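Local coordinates for protein alpha-fucosidase GH29 (Fusarium graminearum, PDB 4PSR) that hydrolyses alpha-L-fucosides as a GH29 retaining-type TIM-barrel glycosidase, probably releasing fucose linked to the N-acetylglucosamine of glycoprotein glycans, at residues Ser293-Pro298 with Thr376-Ile381; Ser403-Thr408 with Leu416-Leu421; Ile495-Pro500 with Gly516-Leu521; Arg502-Phe507 with Ile580-Ile585. All blocks are in the same frame, centred on the assembly; numbering follows the deposited sequence. Where two conformers were deposited one is given.

Contact 1: residues Ser293-Pro298 with Thr376-Ile381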
loop_
_atom_site.group_PDB
_atom_site.type_symbol
_atom_site.label_atom_id
_atom_site.label_comp_id
_atom_site.label_asym_id
_atom_site.label_seq_id
_atom_site.Cartn_x
_atom_site.Cartn_y
_atom_site.Cartn_z
ATOM N N SER A 293 -10.775 -7.032 -0.324
ATOM C CA SER A 293 -11.900 -7.103 -1.242
ATOM C C SER A 293 -12.939 -6.036 -0.925
ATOM O O SER A 293 -13.759 -5.682 -1.770
ATOM C CB SER A 293 -12.555 -8.484 -1.166
ATOM O OG SER A 293 -13.010 -8.724 0.150
ATOM N N ASN A 294 -12.894 -5.521 0.289
ATOM C CA ASN A 294 -13.861 -4.545 0.762
ATOM C C ASN A 294 -13.237 -3.222 1.190
ATOM O O ASN A 294 -12.029 -3.099 1.273
ATOM C CB ASN A 294 -14.577 -5.125 1.988
ATOM C CG ASN A 294 -13.624 -5.432 3.136
ATOM O OD1 ASN A 294 -12.517 -5.914 2.928
ATOM N ND2 ASN A 294 -14.069 -5.165 4.368
ATOM N N LEU A 295 -14.079 -2.250 1.505
ATOM C CA LEU A 295 -13.633 -0.987 2.102
ATOM C C LEU A 295 -13.267 -1.196 3.563
ATOM O O LEU A 295 -14.125 -1.544 4.387
ATOM C CB LEU A 295 -14.761 0.051 1.972
ATOM C CG LEU A 295 -14.422 1.532 2.180
ATOM C CD1 LEU A 295 -15.558 2.427 1.649
ATOM C CD2 LEU A 295 -14.172 1.859 3.631
ATOM N N VAL A 296 -11.995 -0.979 3.868
ATOM C CA VAL A 296 -11.454 -1.214 5.204
ATOM C C VAL A 296 -11.129 0.091 5.913
ATOM O O VAL A 296 -10.597 1.025 5.300
ATOM C CB VAL A 296 -10.175 -2.073 5.057
ATOM C CG1 VAL A 296 -9.347 -2.153 6.334
ATOM C CG2 VAL A 296 -10.532 -3.483 4.566
ATOM N N ARG A 297 -11.438 0.149 7.205
ATOM C CA ARG A 297 -11.047 1.270 8.057
ATOM C C ARG A 297 -10.402 0.674 9.309
ATOM O O ARG A 297 -10.854 -0.377 9.793
ATOM C CB ARG A 297 -12.260 2.121 8.445
ATOM C CG ARG A 297 -13.011 2.673 7.223
ATOM C CD ARG A 297 -14.158 3.586 7.605
ATOM N NE ARG A 297 -14.794 4.194 6.439
ATOM C CZ ARG A 297 -14.297 5.233 5.783
ATOM N NH1 ARG A 297 -13.161 5.807 6.172
ATOM N NH2 ARG A 297 -14.940 5.699 4.725
ATOM N N PRO A 298 -9.369 1.330 9.858
ATOM C CA PRO A 298 -8.878 2.647 9.444
ATOM C C PRO A 298 -7.989 2.599 8.212
ATOM O O PRO A 298 -7.716 1.533 7.633
ATOM C CB PRO A 298 -8.090 3.118 10.669
ATOM C CG PRO A 298 -7.572 1.846 11.246
ATOM C CD PRO A 298 -8.671 0.856 11.059
ATOM N N THR A 376 -8.460 13.266 -1.950
ATOM C CA THR A 376 -9.825 12.768 -1.775
ATOM C C THR A 376 -9.879 11.758 -0.622
ATOM O O THR A 376 -8.850 11.381 -0.061
ATOM C CB THR A 376 -10.388 12.072 -3.048
ATOM O OG1 THR A 376 -9.698 10.827 -3.306
ATOM C CG2 THR A 376 -10.328 12.973 -4.283
ATOM N N ARG A 377 -11.081 11.362 -0.258
ATOM C CA ARG A 377 -11.298 10.301 0.702
ATOM C C ARG A 377 -12.327 9.331 0.128
ATOM O O ARG A 377 -13.142 9.666 -0.756
ATOM C CB ARG A 377 -11.827 10.877 2.018
ATOM C CG ARG A 377 -10.881 11.832 2.750
ATOM C CD ARG A 377 -9.641 11.095 3.247
ATOM N NE ARG A 377 -8.727 11.979 3.987
ATOM C CZ ARG A 377 -7.737 12.679 3.445
ATOM N NH1 ARG A 377 -7.458 12.634 2.150
ATOM N NH2 ARG A 377 -6.976 13.455 4.203
ATOM N N ALA A 378 -12.328 8.122 0.661
ATOM C CA ALA A 378 -13.277 7.121 0.264
ATOM C C ALA A 378 -14.690 7.559 0.616
ATOM O O ALA A 378 -14.918 8.290 1.598
ATOM C CB ALA A 378 -12.937 5.806 0.983
ATOM N N TRP A 379 -15.640 7.102 -0.185
ATOM C CA TRP A 379 -17.063 7.260 0.115
ATOM C C TRP A 379 -17.426 6.153 1.121
ATOM O O TRP A 379 -16.530 5.587 1.721
ATOM C CB TRP A 379 -17.864 7.135 -1.170
ATOM C CG TRP A 379 -19.255 7.701 -1.118
ATOM C CD1 TRP A 379 -19.701 8.716 -0.322
ATOM C CD2 TRP A 379 -20.363 7.303 -1.928
ATOM N NE1 TRP A 379 -21.035 8.968 -0.588
ATOM C CE2 TRP A 379 -21.467 8.099 -1.554
ATOM C CE3 TRP A 379 -20.540 6.320 -2.901
ATOM C CZ2 TRP A 379 -22.714 7.966 -2.145
ATOM C CZ3 TRP A 379 -21.788 6.200 -3.508
ATOM C CH2 TRP A 379 -22.860 7.024 -3.111
ATOM N N ASP A 380 -18.709 5.834 1.325
ATOM C CA ASP A 380 -19.029 4.687 2.180
ATOM C C ASP A 380 -19.202 3.407 1.379
ATOM O O ASP A 380 -19.333 2.342 1.951
ATOM C CB ASP A 380 -20.244 4.925 3.085
ATOM C CG ASP A 380 -19.985 6.006 4.145
ATOM O OD1 ASP A 380 -18.902 6.043 4.780
ATOM O OD2 ASP A 380 -20.873 6.859 4.317
ATOM N N ILE A 381 -19.237 3.532 0.053
ATOM C CA ILE A 381 -19.316 2.397 -0.858
ATOM C C ILE A 381 -18.196 2.589 -1.869
ATOM O O ILE A 381 -18.044 3.687 -2.398
ATOM C CB ILE A 381 -20.691 2.375 -1.566
ATOM C CG1 ILE A 381 -21.817 2.147 -0.540
ATOM C CG2 ILE A 381 -20.717 1.291 -2.655
ATOM C CD1 ILE A 381 -23.211 2.424 -1.091
HETATM O O HOH W 1 -17.345 3.908 5.304
HETATM O O HOH W 2 -13.640 8.192 3.985
#
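L295 lays its CD1 methyl over the backbone between W379 and D380, 3.3 Å from W379 O, with the methyl of A378 at the margin of the same patch (CD1 to CB 4.3 Å). Its CG stands anti to the backbone N (chi1 -164°), which carries the branch across to the facing loop. Next to it R297 sends a chain extended from CG to NE toward the same loop. Its guanidinium meets the carboxylate of D380 at a steep angle, the two planes 75° apart, and the direct salt bridge is long, NH2 to OD1 4.0 Å. Water does the closer work. One molecule accepts from R297 NE at 2.8 Å and donates to D380 OD1; a second accepts from R297 NH2 at 2.9 Å and donates to A378 O. Both waters lie at the edge of the guanidinium, in its plane, so NE and NH2 reach the opposite loop through water. The third nitrogen, NH1, forms a salt bridge with E531 of helix 526-532. D380 OD1 also accepts a bond from a Tris molecule, probably from the crystallisation liquor. The contact thus joins the barrel loop before strand 300-305 to the linker entering the antiparallel sheet. With 181 Å² buried, the joint is small and hydrated: a leucine methyl set against peptide backbone, beside a water-bridged charge pair whose attraction is probably softened by distance and intervening water.

Contact 2: residues Ser403-Thr408 with Leu416-Leu421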
loop_
_atom_site.group_PDB
_atom_site.type_symbol
_atom_site.label_atom_id
_atom_site.label_comp_id
_atom_site.label_asym_id
_atom_site.label_seq_id
_atom_site.Cartn_x
_atom_site.Cartn_y
_atom_site.Cartn_z
ATOM N N SER A 403 -18.190 -1.287 -17.537
ATOM C CA SER A 403 -19.173 -1.804 -16.585
ATOM C C SER A 403 -18.844 -1.500 -15.112
ATOM O O SER A 403 -19.650 -1.742 -14.223
ATOM C CB SER A 403 -19.295 -3.327 -16.732
ATOM O OG SER A 403 -19.840 -3.691 -18.001
ATOM N N ASP A 404 -17.653 -0.950 -14.874
ATOM C CA ASP A 404 -17.113 -0.791 -13.516
ATOM C C ASP A 404 -16.945 0.668 -13.159
ATOM O O ASP A 404 -16.460 1.454 -13.975
ATOM C CB ASP A 404 -15.749 -1.468 -13.403
ATOM C CG ASP A 404 -15.791 -2.931 -13.778
ATOM O OD1 ASP A 404 -16.518 -3.670 -13.069
ATOM O OD2 ASP A 404 -15.057 -3.310 -14.720
ATOM N N ILE A 405 -17.372 1.036 -11.956
ATOM C CA ILE A 405 -17.074 2.351 -11.411
ATOM C C ILE A 405 -16.468 2.270 -10.014
ATOM O O ILE A 405 -16.741 1.343 -9.234
ATOM C CB ILE A 405 -18.308 3.292 -11.394
ATOM C CG1 ILE A 405 -19.478 2.653 -10.644
ATOM C CG2 ILE A 405 -18.699 3.665 -12.824
ATOM C CD1 ILE A 405 -20.704 3.543 -10.519
ATOM N N ARG A 406 -15.625 3.257 -9.722
ATOM C CA ARG A 406 -15.015 3.429 -8.395
ATOM C C ARG A 406 -15.312 4.853 -7.915
ATOM O O ARG A 406 -15.258 5.816 -8.693
ATOM C CB ARG A 406 -13.510 3.183 -8.432
ATOM C CG ARG A 406 -13.137 1.733 -8.791
ATOM C CD ARG A 406 -13.612 0.765 -7.737
ATOM N NE ARG A 406 -13.227 -0.626 -8.000
ATOM C CZ ARG A 406 -13.926 -1.475 -8.734
ATOM N NH1 ARG A 406 -15.053 -1.120 -9.330
ATOM N NH2 ARG A 406 -13.484 -2.717 -8.887
ATOM N N PHE A 407 -15.626 4.989 -6.644
ATOM C CA PHE A 407 -16.026 6.268 -6.069
ATOM C C PHE A 407 -14.901 6.881 -5.230
ATOM O O PHE A 407 -14.173 6.165 -4.520
ATOM C CB PHE A 407 -17.219 6.056 -5.138
ATOM C CG PHE A 407 -18.454 5.513 -5.810
ATOM C CD1 PHE A 407 -19.152 6.280 -6.751
ATOM C CD2 PHE A 407 -18.940 4.278 -5.465
ATOM C CE1 PHE A 407 -20.312 5.782 -7.333
ATOM C CE2 PHE A 407 -20.103 3.773 -6.059
ATOM C CZ PHE A 407 -20.788 4.532 -6.984
ATOM N N THR A 408 -14.799 8.203 -5.246
ATOM C CA THR A 408 -14.010 8.942 -4.264
ATOM C C THR A 408 -14.794 10.232 -3.990
ATOM O O THR A 408 -15.700 10.576 -4.764
ATOM C CB THR A 408 -12.610 9.307 -4.784
ATOM O OG1 THR A 408 -12.737 9.941 -6.066
ATOM C CG2 THR A 408 -11.687 8.086 -4.899
ATOM N N LEU A 416 -18.951 14.071 -5.305
ATOM C CA LEU A 416 -18.671 12.649 -5.525
ATOM C C LEU A 416 -18.067 12.494 -6.899
ATOM O O LEU A 416 -18.640 12.933 -7.905
ATOM C CB LEU A 416 -19.964 11.843 -5.429
ATOM C CG LEU A 416 -19.893 10.305 -5.523
ATOM C CD1 LEU A 416 -19.146 9.684 -4.309
ATOM C CD2 LEU A 416 -21.290 9.709 -5.693
ATOM N N TYR A 417 -16.895 11.862 -6.954
ATOM C CA TYR A 417 -16.248 11.499 -8.208
ATOM C C TYR A 417 -16.607 10.062 -8.538
ATOM O O TYR A 417 -16.452 9.165 -7.696
ATOM C CB TYR A 417 -14.730 11.659 -8.107
ATOM C CG TYR A 417 -14.316 13.089 -7.823
ATOM C CD1 TYR A 417 -14.278 14.030 -8.848
ATOM C CD2 TYR A 417 -14.030 13.510 -6.530
ATOM C CE1 TYR A 417 -13.944 15.328 -8.599
ATOM C CE2 TYR A 417 -13.716 14.834 -6.277
ATOM C CZ TYR A 417 -13.654 15.724 -7.310
ATOM O OH TYR A 417 -13.343 17.060 -7.051
ATOM N N VAL A 418 -17.132 9.868 -9.733
ATOM C CA VAL A 418 -17.524 8.570 -10.249
ATOM C C VAL A 418 -16.614 8.253 -11.405
ATOM O O VAL A 418 -16.732 8.838 -12.494
ATOM C CB VAL A 418 -18.967 8.578 -10.741
ATOM C CG1 VAL A 418 -19.331 7.201 -11.319
ATOM C CG2 VAL A 418 -19.904 8.984 -9.612
ATOM N N THR A 419 -15.682 7.343 -11.172
ATOM C CA THR A 419 -14.669 7.036 -12.159
ATOM C C THR A 419 -15.013 5.717 -12.832
ATOM O O THR A 419 -15.132 4.695 -12.173
ATOM C CB THR A 419 -13.228 6.994 -11.543
ATOM O OG1 THR A 419 -12.879 8.286 -11.018
ATOM C CG2 THR A 419 -12.212 6.645 -12.587
ATOM N N VAL A 420 -15.208 5.761 -14.150
ATOM C CA VAL A 420 -15.632 4.604 -14.934
ATOM C C VAL A 420 -14.409 4.050 -15.664
ATOM O O VAL A 420 -13.617 4.795 -16.222
ATOM C CB VAL A 420 -16.826 4.941 -15.898
ATOM C CG1 VAL A 420 -16.432 5.962 -16.967
ATOM C CG2 VAL A 420 -17.424 3.685 -16.526
ATOM N N LEU A 421 -14.241 2.722 -15.631
ATOM C CA LEU A 421 -12.996 2.086 -16.042
ATOM C C LEU A 421 -12.914 1.715 -17.528
ATOM O O LEU A 421 -12.068 0.906 -17.924
ATOM C CB LEU A 421 -12.734 0.879 -15.136
ATOM C CG LEU A 421 -12.723 1.152 -13.616
ATOM C CD1 LEU A 421 -12.262 -0.065 -12.807
ATOM C CD2 LEU A 421 -11.847 2.361 -13.226
HETATM O O HOH W 3 -13.407 8.137 -8.323
#
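D404 opens the pairing of an antiparallel beta hairpin, strands 405-409 and 415-420, in the C-terminal domain's sheet; the strand axes run 156° apart, as expected of twisted antiparallel neighbours. Its O accepts from L421 N at 3.0 Å, while its CB rests against L421 CD1; the carboxylate turns elsewhere, to N387. I405 forms a non-hydrogen-bonded pair with V420, CA atoms 4.4 Å apart. Its CG1 lies between the backbone N and the carbonyl carbon (chi1 55°), leaving CG2 to touch V420 CB and V418 CG1, at 3.8 and 3.9 Å. R406 pairs with T419 through two backbone bonds, N to O and O to N, both 2.9 Å; its guanidinium folds back so that NH1 bonds I405 O, and NE meets D331 of helix 322-334. F407 emerges on the same face as I405 and lies alongside V418, pointing the same way, with V418 CG2 in the plane of its ring at the edge, 4.0 Å from CE1. W379 adds an edge-to-face ring contact to F407. T408 closes the ladder with Y417 by reciprocal backbone bonds and turns OG1, which also hydrogen-bonds A372 O, to within 3.3 Å of Y417 CB, on the face shared with R406 and T419. There a single water donates to both R406 O and T408 OG1 and also hydrogen-bonds T419 OG1, 2.8 Å away.

Contact 3: residues Ile495-Pro500 with Gly516-Leu521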
loop_
_atom_site.group_PDB
_atom_site.type_symbol
_atom_site.label_atom_id
_atom_site.label_comp_id
_atom_site.label_asym_id
_atom_site.label_seq_id
_atom_site.Cartn_x
_atom_site.Cartn_y
_atom_site.Cartn_z
ATOM N N ILE A 495 -23.291 15.031 0.082
ATOM C CA ILE A 495 -23.681 13.876 -0.702
ATOM C C ILE A 495 -24.737 13.059 0.045
ATOM O O ILE A 495 -24.589 12.783 1.245
ATOM C CB ILE A 495 -22.445 12.963 -0.985
ATOM C CG1 ILE A 495 -21.355 13.748 -1.708
ATOM C CG2 ILE A 495 -22.840 11.743 -1.805
ATOM C CD1 ILE A 495 -19.927 13.119 -1.586
ATOM N N PRO A 496 -25.798 12.626 -0.649
ATOM C CA PRO A 496 -26.820 11.782 -0.015
ATOM C C PRO A 496 -26.264 10.447 0.493
ATOM O O PRO A 496 -25.285 9.933 -0.074
ATOM C CB PRO A 496 -27.814 11.514 -1.155
ATOM C CG PRO A 496 -27.593 12.578 -2.123
ATOM C CD PRO A 496 -26.162 12.995 -2.025
ATOM N N VAL A 497 -26.884 9.904 1.540
ATOM C CA VAL A 497 -26.476 8.622 2.108
ATOM C C VAL A 497 -27.262 7.490 1.456
ATOM O O VAL A 497 -28.478 7.345 1.671
ATOM C CB VAL A 497 -26.672 8.589 3.618
ATOM C CG1 VAL A 497 -26.213 7.238 4.204
ATOM C CG2 VAL A 497 -25.897 9.742 4.252
ATOM N N PRO A 498 -26.588 6.677 0.646
ATOM C CA PRO A 498 -27.324 5.616 -0.032
ATOM C C PRO A 498 -27.741 4.482 0.904
ATOM O O PRO A 498 -27.103 4.199 1.938
ATOM C CB PRO A 498 -26.313 5.124 -1.065
ATOM C CG PRO A 498 -24.982 5.369 -0.403
ATOM C CD PRO A 498 -25.144 6.638 0.337
ATOM N N GLN A 499 -28.831 3.818 0.529
ATOM C CA GLN A 499 -29.241 2.596 1.176
ATOM C C GLN A 499 -28.740 1.395 0.362
ATOM O O GLN A 499 -29.181 1.171 -0.747
ATOM C CB GLN A 499 -30.771 2.542 1.291
ATOM C CG GLN A 499 -31.268 1.422 2.174
ATOM C CD GLN A 499 -30.907 1.626 3.635
ATOM O OE1 GLN A 499 -30.812 2.757 4.114
ATOM N NE2 GLN A 499 -30.692 0.539 4.345
ATOM N N PRO A 500 -27.797 0.612 0.909
ATOM C CA PRO A 500 -27.325 -0.557 0.158
ATOM C C PRO A 500 -28.443 -1.558 -0.115
ATOM O O PRO A 500 -29.370 -1.652 0.706
ATOM C CB PRO A 500 -26.287 -1.186 1.105
ATOM C CG PRO A 500 -25.826 -0.044 1.947
ATOM C CD PRO A 500 -27.068 0.785 2.174
ATOM N N GLY A 516 -24.924 10.680 7.976
ATOM C CA GLY A 516 -25.097 9.246 7.923
ATOM C C GLY A 516 -23.950 8.497 7.295
ATOM O O GLY A 516 -23.113 9.083 6.604
ATOM N N VAL A 517 -23.963 7.189 7.520
ATOM C CA VAL A 517 -22.957 6.276 6.994
ATOM C C VAL A 517 -23.688 5.055 6.458
ATOM O O VAL A 517 -24.468 4.422 7.184
ATOM C CB VAL A 517 -21.954 5.837 8.079
ATOM C CG1 VAL A 517 -20.957 4.818 7.524
ATOM C CG2 VAL A 517 -21.213 7.054 8.629
ATOM N N ALA A 518 -23.446 4.717 5.193
ATOM C CA ALA A 518 -23.931 3.457 4.614
ATOM C C ALA A 518 -22.987 2.298 4.985
ATOM O O ALA A 518 -21.758 2.487 5.065
ATOM C CB ALA A 518 -24.054 3.578 3.128
ATOM N N LEU A 519 -23.574 1.138 5.257
ATOM C CA LEU A 519 -22.833 -0.067 5.668
ATOM C C LEU A 519 -23.195 -1.266 4.805
ATOM O O LEU A 519 -24.360 -1.599 4.620
ATOM C CB LEU A 519 -23.117 -0.393 7.136
ATOM C CG LEU A 519 -22.810 0.698 8.161
ATOM C CD1 LEU A 519 -23.301 0.285 9.553
ATOM C CD2 LEU A 519 -21.319 1.028 8.200
ATOM N N ALA A 520 -22.177 -1.949 4.280
ATOM C CA ALA A 520 -22.390 -3.224 3.613
ATOM C C ALA A 520 -22.614 -4.325 4.650
ATOM O O ALA A 520 -22.662 -4.048 5.852
ATOM C CB ALA A 520 -21.166 -3.552 2.747
ATOM N N LEU A 521 -22.746 -5.580 4.209
ATOM C CA LEU A 521 -22.674 -6.697 5.130
ATOM C C LEU A 521 -21.260 -6.744 5.697
ATOM O O LEU A 521 -20.294 -6.584 4.949
ATOM C CB LEU A 521 -23.002 -8.009 4.416
ATOM C CG LEU A 521 -24.342 -8.128 3.699
ATOM C CD1 LEU A 521 -24.497 -9.561 3.174
ATOM C CD2 LEU A 521 -25.484 -7.789 4.625
#
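With CG1 anti to the backbone N (chi1 -179°) and CG2 anti to the carbonyl carbon, V497 spreads its two methyls along the backbone of strand 516-519. CG2 sits by G516, 3.7 Å from its O, and CG1 approaches the next peptides, 3.9 Å from A518 N. V497 CG2 thus packs directly on the G516 main chain, where no side chain intervenes. A518 carries the middle of the contact. Its methyl points at the proline-rich loop and reaches P498 O at 3.3 Å, with the ring atom P498 CG at 4.1 Å and P500 CG at 4.2 Å. Three loop residues therefore converge on one small side chain, counting the more distant V497 CG1. Farther along, P500 places CG 3.4 Å from L519 O. The loop and strand run in nearly the same direction, 19° apart, yet they keep a spacing wider than that of paired strands, from 6.0 Å between V497 CA and G516 CA to 6.6 Å between P500 CA and A520 CA. V517 and L519 turn the other way, and their backbones pair with V506 and A504 of strand 504-507. On the loop side, Q499 NE2 bonds R543 O and S545 OG, while P498 also packs on I381. P498 and P500 have no amide hydrogen to offer, which is consistent with a contact made by packing alone: methyls, ring carbons and carbonyl oxygens bury 246 Å² and cover this edge strand without extending its sheet.

Contact 4: residues Arg502-Phe507 with Ile580-Ile585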
loop_
_atom_site.group_PDB
_atom_site.type_symbol
_atom_site.label_atom_id
_atom_site.label_comp_id
_atom_site.label_asym_id
_atom_site.label_seq_id
_atom_site.Cartn_x
_atom_site.Cartn_y
_atom_site.Cartn_z
ATOM N N ARG A 502 -28.324 -4.798 0.120
ATOM C CA ARG A 502 -28.296 -5.568 1.346
ATOM C C ARG A 502 -27.289 -4.911 2.266
ATOM O O ARG A 502 -26.101 -4.842 1.960
ATOM C CB ARG A 502 -27.869 -7.017 1.099
ATOM C CG ARG A 502 -28.807 -7.807 0.217
ATOM C CD ARG A 502 -30.080 -8.172 0.958
ATOM N NE ARG A 502 -31.029 -8.849 0.073
ATOM C CZ ARG A 502 -32.020 -8.247 -0.582
ATOM N NH1 ARG A 502 -32.233 -6.941 -0.456
ATOM N NH2 ARG A 502 -32.815 -8.962 -1.365
ATOM N N GLY A 503 -27.760 -4.400 3.394
ATOM C CA GLY A 503 -26.921 -3.612 4.264
ATOM C C GLY A 503 -27.767 -2.708 5.130
ATOM O O GLY A 503 -28.926 -3.007 5.415
ATOM N N ALA A 504 -27.176 -1.618 5.583
ATOM C CA ALA A 504 -27.864 -0.715 6.484
ATOM C C ALA A 504 -27.294 0.683 6.306
ATOM O O ALA A 504 -26.289 0.881 5.612
ATOM C CB ALA A 504 -27.715 -1.186 7.915
ATOM N N ALA A 505 -27.954 1.674 6.914
ATOM C CA ALA A 505 -27.416 3.028 6.987
ATOM C C ALA A 505 -27.726 3.578 8.375
ATOM O O ALA A 505 -28.859 3.410 8.872
ATOM C CB ALA A 505 -28.009 3.934 5.886
ATOM N N VAL A 506 -26.732 4.216 9.001
ATOM C CA VAL A 506 -26.917 4.802 10.326
ATOM C C VAL A 506 -26.901 6.322 10.224
ATOM O O VAL A 506 -26.219 6.866 9.374
ATOM C CB VAL A 506 -25.858 4.316 11.337
ATOM C CG1 VAL A 506 -26.096 2.845 11.673
ATOM C CG2 VAL A 506 -24.431 4.510 10.798
ATOM N N PHE A 507 -27.684 6.986 11.085
ATOM C CA PHE A 507 -27.918 8.431 11.014
ATOM C C PHE A 507 -27.806 9.105 12.379
ATOM O O PHE A 507 -28.047 8.489 13.423
ATOM C CB PHE A 507 -29.314 8.692 10.437
ATOM C CG PHE A 507 -29.466 8.250 9.023
ATOM C CD1 PHE A 507 -29.932 6.969 8.744
ATOM C CD2 PHE A 507 -29.104 9.079 7.973
ATOM C CE1 PHE A 507 -30.054 6.529 7.455
ATOM C CE2 PHE A 507 -29.227 8.635 6.657
ATOM C CZ PHE A 507 -29.704 7.348 6.408
ATOM N N ILE A 580 -21.386 -2.494 15.292
ATOM C CA ILE A 580 -22.528 -3.047 14.562
ATOM C C ILE A 580 -22.115 -4.192 13.643
ATOM O O ILE A 580 -21.078 -4.101 12.987
ATOM C CB ILE A 580 -23.218 -1.958 13.688
ATOM C CG1 ILE A 580 -23.665 -0.762 14.547
ATOM C CG2 ILE A 580 -24.394 -2.563 12.897
ATOM C CD1 ILE A 580 -24.112 0.461 13.739
ATOM N N VAL A 581 -22.917 -5.255 13.599
ATOM C CA VAL A 581 -22.735 -6.354 12.652
ATOM C C VAL A 581 -23.940 -6.398 11.736
ATOM O O VAL A 581 -25.076 -6.525 12.199
ATOM C CB VAL A 581 -22.605 -7.716 13.364
ATOM C CG1 VAL A 581 -22.449 -8.872 12.351
ATOM C CG2 VAL A 581 -21.441 -7.684 14.323
ATOM N N VAL A 582 -23.706 -6.290 10.437
ATOM C CA VAL A 582 -24.777 -6.279 9.459
ATOM C C VAL A 582 -24.713 -7.624 8.724
ATOM O O VAL A 582 -23.664 -7.991 8.202
ATOM C CB VAL A 582 -24.606 -5.094 8.521
ATOM C CG1 VAL A 582 -25.761 -5.020 7.546
ATOM C CG2 VAL A 582 -24.500 -3.799 9.345
ATOM N N SER A 583 -25.827 -8.349 8.719
ATOM C CA SER A 583 -25.863 -9.726 8.216
ATOM C C SER A 583 -27.029 -9.929 7.254
ATOM O O SER A 583 -28.038 -9.220 7.314
ATOM C CB SER A 583 -25.992 -10.713 9.381
ATOM O OG SER A 583 -25.048 -10.459 10.416
ATOM N N LYS A 584 -26.880 -10.895 6.355
ATOM C CA LYS A 584 -27.972 -11.348 5.528
ATOM C C LYS A 584 -28.820 -12.258 6.368
ATOM O O LYS A 584 -28.308 -13.089 7.137
ATOM C CB LYS A 584 -27.454 -12.121 4.310
ATOM C CG LYS A 584 -27.631 -11.378 2.997
ATOM C CD LYS A 584 -27.070 -12.157 1.812
ATOM C CE LYS A 584 -28.180 -12.752 0.957
ATOM N NZ LYS A 584 -28.927 -11.714 0.186
ATOM N N ILE A 585 -30.129 -12.075 6.278
ATOM C CA ILE A 585 -31.000 -13.143 6.662
ATOM C C ILE A 585 -30.954 -14.006 5.407
ATOM O O ILE A 585 -30.933 -15.190 5.525
ATOM C CB ILE A 585 -32.437 -12.701 7.019
ATOM C CG1 ILE A 585 -33.176 -12.244 5.769
ATOM C CG2 ILE A 585 -32.411 -11.618 8.110
ATOM C CD1 ILE A 585 -34.559 -11.718 6.049
ATOM O OXT ILE A 585 -30.876 -13.564 4.254
#
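V506 CG1 and I580 CD1 meet at 3.7 Å, the two side chains lying alongside one another but pointing opposite ways. V506 sets CG1 anti to the carbonyl carbon, on the side of I580, whose CG1 takes the equivalent position and continues nearly straight to CD1. The middle of the contact belongs to V582. Holding CG1 anti to its backbone N (chi1 -177°), it presses that methyl on G503 CA at 3.8 Å and on A504 CB at 4.3 Å. Independently of this packing, G503 has a positive phi of 157°, part of a backbone conformation that would bring a side-chain carbon too near the preceding carbonyl oxygen. At the outer end the packing turns polar. R502, bent at chi2, and K584, bent at chi3 and chi4, cross obliquely, bringing K584 NZ up to the rim of the guanidinium, roughly level with its plane and 3.6 Å from R502 NE. NZ also lies against the aliphatic part of the arginine, 3.8 Å from CD. Two like charges so close would probably repel; K584 is exposed, where solvent can weaken the effect. The segments run 161° apart, but G503 and V582 CA atoms are 6.2 Å from each other and V506 and I580 CA atoms 9.9 Å, so the strands are not sheet neighbours. They belong to two separate four-stranded antiparallel sheets, and their apolar side chains interlock between them, consistent with the layered packing of a beta sandwich.

Contacts 1 and 2 follow in series along the chain, contact 3 opens after both, and contacts 3 and 4 alternate their segments. Contact 1 ties a barrel loop to the linker leading into the six-stranded sheet of contact 2, their centres 13 Å apart and joined by W379 on F407 and L416. D380 and I381 touch contact 3, whose centre is about 12 Å from that of contact 1, and L416 N meets I495 CD1 between contacts 2 and 3. Contacts 3 and 4, centres about 10 Å apart, share the sheet in which strands 504-507 and 516-519 pair. The centres of contacts 2 and 4 are 23 Å apart. Touching 293-298, the hairpin and contact 3, linker 376-381 lies where barrel and both C-terminal beta regions meet.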